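Local coordinates for protein metalloprotease stcE (Escherichia coli, PDB 4DNY) that probably cleaves O-glycosylated, mucin-type proteins as a secreted zinc metalloprotease that serves adhesion and immune evasion in enterohemorrhagic infection, at residues Ala32-Leu37 / Arg63-Ile68; Lys26-Val31 / Val55-Ala60; Leu70-Asp75 / Phe110-Gly115; Arg82-Ala87 / Gly105-Phe110. One frame throughout, in Å; residues are numbered along the deposited sequence.

Contact 1 (Ala32-Leu37 / Arg63-Ile68)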
loop_
_atom_site.group_PDB
_atom_site.type_symbol
_atom_site.label_atom_id
_atom_site.label_comp_id
_atom_site.label_asym_id
_atom_site.label_seq_id
_atom_site.Cartn_x
_atom_site.Cartn_y
_atom_site.Cartn_z
ATOM N N ALA A 32 12.429 -9.272 4.033
ATOM C CA ALA A 32 12.730 -9.455 2.593
ATOM C C ALA A 32 11.615 -8.835 1.758
ATOM O O ALA A 32 11.887 -8.219 0.715
ATOM C CB ALA A 32 12.883 -10.905 2.253
ATOM N N GLU A 33 10.365 -8.982 2.180
ATOM C CA GLU A 33 9.239 -8.427 1.380
ATOM C C GLU A 33 9.129 -6.918 1.534
ATOM O O GLU A 33 8.836 -6.209 0.558
ATOM C CB GLU A 33 7.912 -9.125 1.719
ATOM C CG GLU A 33 7.882 -10.592 1.178
ATOM C CD GLU A 33 6.457 -11.124 0.887
ATOM O OE1 GLU A 33 5.512 -10.863 1.679
ATOM O OE2 GLU A 33 6.285 -11.815 -0.158
ATOM N N VAL A 34 9.350 -6.413 2.728
ATOM C CA VAL A 34 9.331 -4.972 2.939
ATOM C C VAL A 34 10.426 -4.284 2.123
ATOM O O VAL A 34 10.222 -3.197 1.570
ATOM C CB VAL A 34 9.357 -4.606 4.433
ATOM C CG1 VAL A 34 9.642 -3.108 4.660
ATOM C CG2 VAL A 34 8.018 -4.999 5.057
ATOM N N ASN A 35 11.575 -4.941 2.034
ATOM C CA ASN A 35 12.697 -4.381 1.291
ATOM C C ASN A 35 12.368 -4.136 -0.199
ATOM O O ASN A 35 12.971 -3.253 -0.810
ATOM C CB ASN A 35 13.918 -5.325 1.407
ATOM C CG ASN A 35 14.650 -5.200 2.679
ATOM O OD1 ASN A 35 14.442 -4.269 3.456
ATOM N ND2 ASN A 35 15.557 -6.166 2.930
ATOM N N LYS A 36 11.448 -4.891 -0.767
ATOM C CA LYS A 36 11.051 -4.733 -2.178
ATOM C C LYS A 36 10.187 -3.499 -2.438
ATOM O O LYS A 36 9.940 -3.163 -3.600
ATOM C CB LYS A 36 10.366 -5.977 -2.708
ATOM C CG LYS A 36 11.198 -7.281 -2.688
ATOM C CD LYS A 36 10.351 -8.419 -3.272
ATOM C CE LYS A 36 11.094 -9.742 -3.227
ATOM N NZ LYS A 36 10.201 -10.820 -3.776
ATOM N N LEU A 37 9.679 -2.855 -1.384
ATOM C CA LEU A 37 8.668 -1.826 -1.536
ATOM C C LEU A 37 9.205 -0.489 -2.042
ATOM O O LEU A 37 8.434 0.376 -2.457
ATOM C CB LEU A 37 7.867 -1.621 -0.227
ATOM C CG LEU A 37 7.117 -2.864 0.302
ATOM C CD1 LEU A 37 6.505 -2.488 1.637
ATOM C CD2 LEU A 37 6.057 -3.316 -0.702
ATOM N N ARG A 63 12.243 -3.462 10.254
ATOM C CA ARG A 63 11.501 -3.959 9.088
ATOM C C ARG A 63 10.816 -2.802 8.405
ATOM O O ARG A 63 9.577 -2.670 8.449
ATOM C CB ARG A 63 10.487 -4.991 9.564
ATOM C CG ARG A 63 9.805 -5.758 8.431
ATOM C CD ARG A 63 8.345 -6.058 8.765
ATOM N NE ARG A 63 8.238 -6.784 10.015
ATOM C CZ ARG A 63 7.137 -6.897 10.746
ATOM N NH1 ARG A 63 7.161 -7.610 11.858
ATOM N NH2 ARG A 63 6.003 -6.319 10.390
ATOM N N TRP A 64 11.635 -1.954 7.790
ATOM C CA TRP A 64 11.240 -0.613 7.328
ATOM C C TRP A 64 11.975 -0.214 6.085
ATOM O O TRP A 64 13.115 -0.630 5.888
ATOM C CB TRP A 64 11.523 0.404 8.450
ATOM C CG TRP A 64 11.533 1.847 8.116
ATOM C CD1 TRP A 64 10.450 2.719 8.163
ATOM C CD2 TRP A 64 12.659 2.625 7.654
ATOM N NE1 TRP A 64 10.849 3.964 7.714
ATOM C CE2 TRP A 64 12.200 3.948 7.442
ATOM C CE3 TRP A 64 13.994 2.321 7.411
ATOM C CZ2 TRP A 64 13.013 4.938 7.009
ATOM C CZ3 TRP A 64 14.828 3.311 6.964
ATOM C CH2 TRP A 64 14.357 4.618 6.760
ATOM N N VAL A 65 11.315 0.543 5.222
ATOM C CA VAL A 65 12.011 1.289 4.202
ATOM C C VAL A 65 11.469 2.692 4.155
ATOM O O VAL A 65 10.321 2.906 4.562
ATOM C CB VAL A 65 11.786 0.700 2.766
ATOM C CG1 VAL A 65 12.611 -0.615 2.654
ATOM C CG2 VAL A 65 10.286 0.520 2.442
ATOM N N ARG A 66 12.274 3.618 3.667
ATOM C CA ARG A 66 11.889 5.033 3.624
ATOM C C ARG A 66 10.778 5.361 2.665
ATOM O O ARG A 66 9.894 6.091 3.033
ATOM C CB ARG A 66 13.112 5.873 3.301
ATOM C CG ARG A 66 12.861 7.323 3.567
ATOM C CD ARG A 66 14.042 8.139 3.150
ATOM N NE ARG A 66 13.972 8.310 1.694
ATOM C CZ ARG A 66 14.903 8.839 0.911
ATOM N NH1 ARG A 66 16.054 9.286 1.422
ATOM N NH2 ARG A 66 14.671 8.918 -0.404
ATOM N N ASP A 67 10.868 4.857 1.443
ATOM C CA ASP A 67 9.959 5.252 0.388
ATOM C C ASP A 67 9.243 4.052 -0.101
ATOM O O ASP A 67 9.851 3.057 -0.380
ATOM C CB ASP A 67 10.699 5.891 -0.802
ATOM C CG ASP A 67 11.439 7.186 -0.417
ATOM O OD1 ASP A 67 10.961 7.931 0.433
ATOM O OD2 ASP A 67 12.498 7.458 -1.026
ATOM N N ILE A 68 7.930 4.169 -0.237
ATOM C CA ILE A 68 7.101 3.112 -0.742
ATOM C C ILE A 68 6.223 3.634 -1.868
ATOM O O ILE A 68 5.470 4.583 -1.698
ATOM C CB ILE A 68 6.167 2.597 0.366
ATOM C CG1 ILE A 68 7.062 2.072 1.545
ATOM C CG2 ILE A 68 5.218 1.508 -0.176
ATOM C CD1 ILE A 68 6.318 1.899 2.850
#

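Contact 2 (Lys26-Val31 / Val55-Ala60)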
loop_
_atom_site.group_PDB
_atom_site.type_symbol
_atom_site.label_atom_id
_atom_site.label_comp_id
_atom_site.label_asym_id
_atom_site.label_seq_id
_atom_site.Cartn_x
_atom_site.Cartn_y
_atom_site.Cartn_z
ATOM N N LYS A 26 -3.259 -10.429 1.026
ATOM C CA LYS A 26 -1.823 -10.660 1.198
ATOM C C LYS A 26 -1.274 -9.772 2.236
ATOM O O LYS A 26 -1.363 -8.581 2.142
ATOM C CB LYS A 26 -1.110 -10.400 -0.126
ATOM C CG LYS A 26 0.393 -10.277 0.005
ATOM C CD LYS A 26 1.121 -11.598 0.313
ATOM C CE LYS A 26 2.635 -11.356 0.526
ATOM N NZ LYS A 26 3.428 -12.606 0.737
ATOM N N ILE A 27 -0.614 -10.367 3.239
ATOM C CA ILE A 27 0.083 -9.559 4.252
ATOM C C ILE A 27 1.564 -9.541 3.947
ATOM O O ILE A 27 2.160 -10.564 3.697
ATOM C CB ILE A 27 -0.115 -10.151 5.680
ATOM C CG1 ILE A 27 -1.555 -9.999 6.104
ATOM C CG2 ILE A 27 0.794 -9.493 6.695
ATOM C CD1 ILE A 27 -2.410 -10.969 5.454
ATOM N N ILE A 28 2.177 -8.348 3.979
ATOM C CA ILE A 28 3.605 -8.194 3.810
ATOM C C ILE A 28 4.105 -7.780 5.117
ATOM O O ILE A 28 3.808 -6.720 5.587
ATOM C CB ILE A 28 3.908 -7.107 2.687
ATOM C CG1 ILE A 28 3.482 -7.647 1.336
ATOM C CG2 ILE A 28 5.402 -6.650 2.767
ATOM C CD1 ILE A 28 3.600 -6.679 0.187
ATOM N N ASN A 29 4.841 -8.643 5.815
ATOM C CA ASN A 29 5.275 -8.392 7.199
ATOM C C ASN A 29 6.603 -9.031 7.527
ATOM O O ASN A 29 6.872 -9.305 8.706
ATOM C CB ASN A 29 4.216 -8.860 8.204
ATOM C CG ASN A 29 4.039 -10.375 8.217
ATOM O OD1 ASN A 29 4.523 -11.056 7.338
ATOM N ND2 ASN A 29 3.307 -10.904 9.208
ATOM N N THR A 30 7.432 -9.219 6.508
ATOM C CA THR A 30 8.790 -9.755 6.743
ATOM C C THR A 30 9.794 -8.823 6.113
ATOM O O THR A 30 9.439 -8.028 5.237
ATOM C CB THR A 30 8.937 -11.159 6.087
ATOM O OG1 THR A 30 8.645 -11.037 4.693
ATOM C CG2 THR A 30 8.020 -12.160 6.757
ATOM N N VAL A 31 11.068 -8.932 6.538
ATOM C CA VAL A 31 12.116 -8.000 6.079
ATOM C C VAL A 31 12.310 -8.056 4.577
ATOM O O VAL A 31 12.321 -7.019 3.907
ATOM C CB VAL A 31 13.440 -8.212 6.820
ATOM C CG1 VAL A 31 14.510 -7.273 6.187
ATOM C CG2 VAL A 31 13.258 -7.934 8.305
ATOM N N VAL A 55 -3.712 -5.902 -0.383
ATOM C CA VAL A 55 -2.365 -6.123 0.182
ATOM C C VAL A 55 -2.289 -5.275 1.429
ATOM O O VAL A 55 -2.609 -4.061 1.378
ATOM C CB VAL A 55 -1.264 -5.738 -0.792
ATOM C CG1 VAL A 55 0.106 -5.608 -0.081
ATOM C CG2 VAL A 55 -1.161 -6.765 -1.977
ATOM N N GLU A 56 -1.837 -5.849 2.544
ATOM C CA GLU A 56 -1.721 -5.136 3.829
ATOM C C GLU A 56 -0.242 -5.215 4.243
ATOM O O GLU A 56 0.280 -6.323 4.449
ATOM C CB GLU A 56 -2.623 -5.757 4.899
ATOM C CG GLU A 56 -2.453 -5.068 6.246
ATOM C CD GLU A 56 -3.553 -5.431 7.260
ATOM O OE1 GLU A 56 -4.726 -5.581 6.892
ATOM O OE2 GLU A 56 -3.233 -5.539 8.411
ATOM N N ILE A 57 0.382 -4.056 4.350
ATOM C CA ILE A 57 1.800 -3.944 4.635
ATOM C C ILE A 57 2.008 -3.511 6.047
ATOM O O ILE A 57 1.419 -2.523 6.509
ATOM C CB ILE A 57 2.419 -2.905 3.685
ATOM C CG1 ILE A 57 2.396 -3.428 2.257
ATOM C CG2 ILE A 57 3.879 -2.490 4.133
ATOM C CD1 ILE A 57 2.610 -2.320 1.158
ATOM N N HIS A 58 2.816 -4.287 6.769
ATOM C CA HIS A 58 3.152 -3.967 8.179
ATOM C C HIS A 58 4.623 -3.631 8.266
ATOM O O HIS A 58 5.472 -4.517 8.149
ATOM C CB HIS A 58 2.916 -5.178 9.054
ATOM C CG HIS A 58 1.486 -5.551 9.207
ATOM N ND1 HIS A 58 1.111 -6.730 9.837
ATOM C CD2 HIS A 58 0.357 -5.024 8.666
ATOM C CE1 HIS A 58 -0.216 -6.796 9.803
ATOM N NE2 HIS A 58 -0.705 -5.786 9.087
ATOM N N THR A 59 4.955 -2.334 8.430
ATOM C CA THR A 59 6.329 -1.938 8.729
ATOM C C THR A 59 6.519 -1.986 10.248
ATOM O O THR A 59 5.541 -1.792 11.008
ATOM C CB THR A 59 6.646 -0.580 8.168
ATOM O OG1 THR A 59 5.627 0.326 8.561
ATOM C CG2 THR A 59 6.776 -0.612 6.605
ATOM N N ALA A 60 7.732 -2.217 10.689
ATOM C CA ALA A 60 8.034 -2.317 12.120
ATOM C C ALA A 60 9.460 -1.947 12.334
ATOM O O ALA A 60 10.228 -1.793 11.375
ATOM C CB ALA A 60 7.742 -3.774 12.615
HETATM O O HOH W 1 2.483 -8.679 11.206
#

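Contact 3 (Leu70-Asp75 / Phe110-Gly115)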
loop_
_atom_site.group_PDB
_atom_site.type_symbol
_atom_site.label_atom_id
_atom_site.label_comp_id
_atom_site.label_asym_id
_atom_site.label_seq_id
_atom_site.Cartn_x
_atom_site.Cartn_y
_atom_site.Cartn_z
ATOM N N LEU A 70 3.157 3.072 -4.659
ATOM C CA LEU A 70 2.046 2.271 -5.133
ATOM C C LEU A 70 2.123 2.129 -6.676
ATOM O O LEU A 70 2.477 3.065 -7.353
ATOM C CB LEU A 70 0.730 2.909 -4.678
ATOM C CG LEU A 70 0.476 3.025 -3.188
ATOM C CD1 LEU A 70 -1.031 3.308 -2.961
ATOM C CD2 LEU A 70 0.809 1.723 -2.434
ATOM N N PRO A 71 1.844 0.929 -7.189
ATOM C CA PRO A 71 1.914 0.713 -8.645
ATOM C C PRO A 71 0.788 1.392 -9.418
ATOM O O PRO A 71 -0.255 1.750 -8.837
ATOM C CB PRO A 71 1.835 -0.788 -8.741
ATOM C CG PRO A 71 0.963 -1.224 -7.536
ATOM C CD PRO A 71 1.385 -0.276 -6.468
ATOM N N GLN A 72 0.956 1.515 -10.747
ATOM C CA GLN A 72 -0.089 1.964 -11.624
ATOM C C GLN A 72 -0.324 0.893 -12.676
ATOM O O GLN A 72 0.591 0.178 -13.043
ATOM C CB GLN A 72 0.304 3.264 -12.324
ATOM C CG GLN A 72 0.473 4.458 -11.419
ATOM C CD GLN A 72 -0.856 5.020 -10.911
ATOM O OE1 GLN A 72 -1.834 5.073 -11.655
ATOM N NE2 GLN A 72 -0.848 5.532 -9.701
ATOM N N GLY A 73 -1.557 0.810 -13.172
ATOM C CA GLY A 73 -1.871 -0.083 -14.281
ATOM C C GLY A 73 -3.297 -0.513 -14.269
ATOM O O GLY A 73 -3.982 -0.498 -13.233
ATOM N N PRO A 74 -3.765 -0.961 -15.422
ATOM C CA PRO A 74 -5.143 -1.318 -15.597
ATOM C C PRO A 74 -5.657 -2.423 -14.663
ATOM O O PRO A 74 -6.788 -2.323 -14.147
ATOM C CB PRO A 74 -5.194 -1.792 -17.067
ATOM C CG PRO A 74 -4.024 -1.243 -17.715
ATOM C CD PRO A 74 -2.982 -1.015 -16.683
ATOM N N ASP A 75 -4.837 -3.446 -14.427
ATOM C CA ASP A 75 -5.257 -4.595 -13.670
ATOM C C ASP A 75 -5.436 -4.331 -12.175
ATOM O O ASP A 75 -5.825 -5.236 -11.425
ATOM C CB ASP A 75 -4.312 -5.788 -13.911
ATOM C CG ASP A 75 -2.869 -5.508 -13.529
ATOM O OD1 ASP A 75 -2.472 -4.352 -13.289
ATOM O OD2 ASP A 75 -2.119 -6.498 -13.498
ATOM N N PHE A 110 -5.907 2.664 0.846
ATOM C CA PHE A 110 -5.985 3.117 -0.533
ATOM C C PHE A 110 -6.831 2.165 -1.361
ATOM O O PHE A 110 -6.839 0.951 -1.120
ATOM C CB PHE A 110 -4.584 3.206 -1.163
ATOM C CG PHE A 110 -3.643 4.140 -0.488
ATOM C CD1 PHE A 110 -3.465 5.451 -0.936
ATOM C CD2 PHE A 110 -2.898 3.725 0.581
ATOM C CE1 PHE A 110 -2.590 6.304 -0.304
ATOM C CE2 PHE A 110 -1.985 4.586 1.211
ATOM C CZ PHE A 110 -1.835 5.872 0.728
ATOM N N LYS A 111 -7.545 2.720 -2.351
ATOM C CA LYS A 111 -8.285 1.965 -3.348
ATOM C C LYS A 111 -8.116 2.605 -4.732
ATOM O O LYS A 111 -8.148 3.797 -4.854
ATOM C CB LYS A 111 -9.782 1.910 -2.975
ATOM C CG LYS A 111 -10.628 1.109 -3.954
ATOM C CD LYS A 111 -12.029 0.846 -3.455
ATOM C CE LYS A 111 -12.880 0.233 -4.523
ATOM N NZ LYS A 111 -14.247 -0.252 -4.051
ATOM N N TYR A 112 -7.931 1.769 -5.761
ATOM C CA TYR A 112 -7.681 2.223 -7.113
ATOM C C TYR A 112 -9.022 2.198 -7.877
ATOM O O TYR A 112 -9.655 1.154 -7.964
ATOM C CB TYR A 112 -6.696 1.267 -7.775
ATOM C CG TYR A 112 -5.977 1.793 -8.976
ATOM C CD1 TYR A 112 -4.888 2.631 -8.844
ATOM C CD2 TYR A 112 -6.300 1.338 -10.243
ATOM C CE1 TYR A 112 -4.170 3.073 -9.904
ATOM C CE2 TYR A 112 -5.544 1.761 -11.350
ATOM C CZ TYR A 112 -4.467 2.616 -11.159
ATOM O OH TYR A 112 -3.698 3.019 -12.260
ATOM N N VAL A 113 -9.459 3.347 -8.359
ATOM C CA VAL A 113 -10.723 3.455 -9.072
ATOM C C VAL A 113 -10.482 4.198 -10.381
ATOM O O VAL A 113 -10.054 5.382 -10.368
ATOM C CB VAL A 113 -11.805 4.167 -8.238
ATOM C CG1 VAL A 113 -13.107 4.170 -8.972
ATOM C CG2 VAL A 113 -11.944 3.442 -6.868
ATOM N N ASN A 114 -10.824 3.532 -11.471
ATOM C CA ASN A 114 -10.714 4.104 -12.824
ATOM C C ASN A 114 -9.375 4.766 -13.067
ATOM O O ASN A 114 -9.315 5.922 -13.575
ATOM C CB ASN A 114 -11.857 5.026 -13.155
ATOM C CG ASN A 114 -11.942 5.338 -14.622
ATOM O OD1 ASN A 114 -11.633 4.482 -15.479
ATOM N ND2 ASN A 114 -12.314 6.577 -14.980
ATOM N N GLY A 115 -8.304 4.061 -12.661
ATOM C CA GLY A 115 -6.948 4.485 -13.015
ATOM C C GLY A 115 -6.253 5.395 -12.020
ATOM O O GLY A 115 -5.173 5.932 -12.295
#

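Contact 4 (Arg82-Ala87 / Gly105-Phe110)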
loop_
_atom_site.group_PDB
_atom_site.type_symbol
_atom_site.label_atom_id
_atom_site.label_comp_id
_atom_site.label_asym_id
_atom_site.label_seq_id
_atom_site.Cartn_x
_atom_site.Cartn_y
_atom_site.Cartn_z
ATOM N N ARG A 82 -3.529 -1.518 2.305
ATOM C CA ARG A 82 -3.550 -1.007 3.674
ATOM C C ARG A 82 -2.142 -0.979 4.219
ATOM O O ARG A 82 -1.346 -1.889 3.951
ATOM C CB ARG A 82 -4.441 -1.902 4.576
ATOM C CG ARG A 82 -4.555 -1.341 5.988
ATOM C CD ARG A 82 -5.455 -2.163 6.847
ATOM N NE ARG A 82 -6.862 -2.110 6.385
ATOM C CZ ARG A 82 -7.590 -3.152 6.031
ATOM N NH1 ARG A 82 -7.038 -4.390 6.044
ATOM N NH2 ARG A 82 -8.878 -3.040 5.676
ATOM N N PHE A 83 -1.794 0.072 4.951
ATOM C CA PHE A 83 -0.493 0.181 5.680
ATOM C C PHE A 83 -0.767 0.255 7.152
ATOM O O PHE A 83 -1.659 0.994 7.567
ATOM C CB PHE A 83 0.263 1.440 5.285
ATOM C CG PHE A 83 0.784 1.403 3.892
ATOM C CD1 PHE A 83 2.065 1.000 3.637
ATOM C CD2 PHE A 83 -0.018 1.796 2.810
ATOM C CE1 PHE A 83 2.539 0.945 2.330
ATOM C CE2 PHE A 83 0.476 1.780 1.512
ATOM C CZ PHE A 83 1.742 1.343 1.286
ATOM N N VAL A 84 0.016 -0.489 7.933
ATOM C CA VAL A 84 0.051 -0.369 9.376
ATOM C C VAL A 84 1.469 -0.247 9.853
ATOM O O VAL A 84 2.262 -1.176 9.647
ATOM C CB VAL A 84 -0.652 -1.596 10.077
ATOM C CG1 VAL A 84 -0.661 -1.386 11.603
ATOM C CG2 VAL A 84 -2.026 -1.831 9.490
ATOM N N SER A 85 1.831 0.913 10.397
ATOM C CA SER A 85 3.210 1.149 10.832
ATOM C C SER A 85 3.370 0.936 12.338
ATOM O O SER A 85 2.701 1.578 13.154
ATOM C CB SER A 85 3.643 2.562 10.532
ATOM O OG SER A 85 4.889 2.783 11.188
ATOM N N SER A 86 4.332 0.094 12.688
ATOM C CA SER A 86 4.814 0.034 14.082
ATOM C C SER A 86 6.305 0.391 14.091
ATOM O O SER A 86 7.041 0.049 15.016
ATOM C CB SER A 86 4.502 -1.335 14.741
ATOM O OG SER A 86 5.041 -2.391 13.995
ATOM N N ALA A 87 6.753 1.102 13.046
ATOM C CA ALA A 87 8.169 1.509 12.894
ATOM C C ALA A 87 8.341 2.944 13.405
ATOM O O ALA A 87 7.605 3.831 12.979
ATOM C CB ALA A 87 8.590 1.452 11.444
ATOM N N GLY A 105 2.439 4.189 14.519
ATOM C CA GLY A 105 1.136 4.145 15.122
ATOM C C GLY A 105 0.001 4.523 14.200
ATOM O O GLY A 105 -1.068 4.788 14.687
ATOM N N ASN A 106 0.245 4.566 12.898
ATOM C CA ASN A 106 -0.761 4.969 11.952
ATOM C C ASN A 106 -1.145 3.853 10.953
ATOM O O ASN A 106 -0.341 2.981 10.652
ATOM C CB ASN A 106 -0.351 6.229 11.268
ATOM C CG ASN A 106 -0.548 7.444 12.208
ATOM O OD1 ASN A 106 -1.633 7.621 12.839
ATOM N ND2 ASN A 106 0.415 8.248 12.286
ATOM N N THR A 107 -2.388 3.920 10.514
ATOM C CA THR A 107 -2.916 3.034 9.482
ATOM C C THR A 107 -3.324 3.928 8.317
ATOM O O THR A 107 -3.912 5.066 8.522
ATOM C CB THR A 107 -4.139 2.285 9.990
ATOM O OG1 THR A 107 -3.785 1.353 10.981
ATOM C CG2 THR A 107 -4.877 1.537 8.861
ATOM N N LEU A 108 -3.041 3.497 7.098
ATOM C CA LEU A 108 -3.449 4.182 5.880
ATOM C C LEU A 108 -4.176 3.186 4.979
ATOM O O LEU A 108 -3.896 2.005 4.992
ATOM C CB LEU A 108 -2.255 4.742 5.114
ATOM C CG LEU A 108 -1.389 5.750 5.808
ATOM C CD1 LEU A 108 -0.161 6.018 4.946
ATOM C CD2 LEU A 108 -2.178 7.009 6.105
ATOM N N LEU A 109 -5.121 3.657 4.160
ATOM C CA LEU A 109 -5.865 2.764 3.294
ATOM C C LEU A 109 -6.122 3.418 1.917
ATOM O O LEU A 109 -6.475 4.620 1.863
ATOM C CB LEU A 109 -7.193 2.413 3.913
ATOM C CG LEU A 109 -8.071 1.379 3.193
ATOM C CD1 LEU A 109 -7.363 -0.008 3.170
ATOM C CD2 LEU A 109 -9.421 1.246 3.855
ATOM N N PHE A 110 -5.907 2.664 0.846
ATOM C CA PHE A 110 -5.985 3.117 -0.533
ATOM C C PHE A 110 -6.831 2.165 -1.361
ATOM O O PHE A 110 -6.839 0.951 -1.120
ATOM C CB PHE A 110 -4.584 3.206 -1.163
ATOM C CG PHE A 110 -3.643 4.140 -0.488
ATOM C CD1 PHE A 110 -3.465 5.451 -0.936
ATOM C CD2 PHE A 110 -2.898 3.725 0.581
ATOM C CE1 PHE A 110 -2.590 6.304 -0.304
ATOM C CE2 PHE A 110 -1.985 4.586 1.211
ATOM C CZ PHE A 110 -1.835 5.872 0.728
#

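Contact 1 (Ala32-Leu37 / Arg63-Ile68)
Trp64 meets the helix by its backbone, its N 3.9 Å from Val34 CG1, while its indole turns away. One face of that ring has Arg66 N 3.6 Å above its plane, offset toward the rim; NE1 bonds to Ser90 O. The guanidinium of Arg66 presents an edge, nearly in plane, to the Asp67 carboxylate, with a salt bridge of 2.7 Å from NH2 to OD2, met on the syn side. Facing the helix, Val65 points its side chain at the backbone. Its two methyls straddle Val34 O, at 3.7 Å from CG1 and 3.8 Å from CG2, because chi1 of -74° sets CG1 opposite the carbonyl carbon and leaves CG2 between N and C. Val34 CG2 rests across the aliphatic part of Arg63, 3.9 Å from CD, the two side chains crossing at about a right angle; the far end of Arg63 bonds to His58 O. Leu37 CB reaches Ile68 CG2 at 4.1 Å, and Ile68 CA makes a CA-H...O contact of 3.5 Å with Leu37 O. Helix 31-35 is thus held on the loop residues Arg63-Val65, and Leu37 on Ile68 of strand 67-69, by apolar packing and one CA-H...O contact; Arg63 and Trp64 bond outside the two segments, and Arg66 pairs with its neighbour Asp67.

Contact 2 (Lys26-Val31 / Val55-Ala60)
Chi1 of -68° puts Ile28 CG1 opposite the carbonyl carbon, and the extended chain beyond it carries CD1 to 3.7 Å from Val55 CG1. Ile57 has the same turn at chi1, and the two isoleucines lie side by side pointing the same way, Ile28 CB 4.0 Å from Ile57 CG1. Three backbone bonds join the strands in parallel register: Glu56 N to Lys26 O, Ile28 N to Glu56 O at 2.8 Å, and His58 N to Ile28 O at 2.9 Å. On the other side of the sheet, Ile27 CG2 sits over one face of the His58 imidazole, 4.1 Å above the plane and offset toward the rim. That ring is gripped in its plane from both nitrogens. NE2 donates an almost straight bond of 2.6 Å to the anti lone pair of Glu56 OE2; a water lies 2.7 Å from ND1 and accepts a bond from Asn29 ND2. The ring's rotation is thus fixed, and the nearby carboxylate would probably favour a protonated imidazole. Glu56 OE1 pairs in addition with Lys25 and Arg82. Ile28, Val55 and Ile57 face helices 31-35 and 43-49, which lie between the strands in sequence; parallel neighbouring strands joined through helices are the pattern of a beta-alpha-beta crossover, here at the rim of the five-stranded sheet.

Contact 3 (Leu70-Asp75 / Phe110-Gly115)
Tyr112 and Gln72 meet at about a right angle, the phenol end reaching the side-chain amide from across rather than lying along it. The Gln72 chain bends at chi2 (-74°), which folds its amide back so that CD lies at the edge of the Tyr112 ring, in the ring plane; the amide and ring planes themselves are 55° apart. Tyr112 OH donates to Gln72 OE1 over 2.8 Å, coming from above the carbonyl plane, 51° out of it, and so not on a lone pair. The same hydroxyl accepts a nearly straight bond of 3.2 Å from Gly73 N. One oxygen thus ties both the side chain of Gln72 and the backbone that follows it, which fixes this turn of chain against the ring. Gly73 O comes within 3.3 Å of Tyr112 CE2, obliquely to the ring. These bonds join the connection between strands 67-69 and 80-86 to strand 107-113 of the beta-sandwich domain. Trp117, on the neighbouring strand 116-119, closes in on the same place: its ring meets that of Tyr112 edge-to-face, and its NE1 bonds to Pro71 O. Farther back along the strand the contact turns apolar, and here the two sheets are linked. Leu70 crosses Phe110 obliquely and sets CD1 over one face of the ring, a CH-pi contact with 3.9 Å to the centroid. The methyl is offset toward the rim on the CG side, and CG itself is 3.7 Å from it. Leu70 also touches Val93 and Tyr95 of the three-stranded sheet, and Tyr95 meets Phe110 edge-to-face.

Contact 4 (Arg82-Ala87 / Gly105-Phe110)
Ser85 faces two residues at once: its N bonds to Asn106 O at 3.0 Å, while its O takes Gly105 N, also at 3.0 Å. With Gly105 in a left-handed conformation (phi 84°), this is a G1 beta bulge, placed where the antiparallel pair of strands 80-86 and 107-113 begins to part. Beyond it the ladder is regular. Phe83 and Leu108 form a hydrogen-bonded pair, flanked by the non-hydrogen-bonded pairs Val84 with Thr107 and Arg82 with Leu109. On the face carrying Phe83 and Leu108, the Phe83 ring meets that of Phe110 rim to rim. Their planes stand 84° apart and neither covers the other's face; the nearest atoms are the two CE2 carbons, 3.7 Å apart. Leu70 and Leu102 also touch the Phe83 side chain, so this side of the ladder looks into the interior of the sandwich. On the other face Arg82 runs out with CG opposite its backbone N (chi1 -176°), lying beside Thr107 with CG 4.1 Å from Thr107 CG2. Leu109 slants over it and lays CD1 3.8 Å from Arg82 CB. The guanidinium ends in a salt bridge from NH1 to Glu56 OE1 on the adjoining strand. Ser85 also closes an ST turn, its OG accepting from Ala87 N at 3.1 Å.

Overall arrangement
Contacts 2 and 4 belong to one five-stranded sheet, their centres about 10 Å apart, and join directly where strands 54-60 and 80-86 are neighbours: Ile57 N lies 2.8 Å from Arg82 O, a probable hydrogen bond. Contact 1 sits about 9 Å from contact 2 between centres and is tied to it by the salt bridge of Glu33 OE1 with Lys26 NZ, 2.9 Å long. Its Ile68 CG2 also reaches Phe83 CE1 of contact 4 at 3.7 Å. Contact 3 lies beyond the chain's centre, about 20 Å from contact 1 between centres, yet shares Phe110 with contact 4, which is nested within the loop contact 3 closes. None of the four includes a metal or ligand.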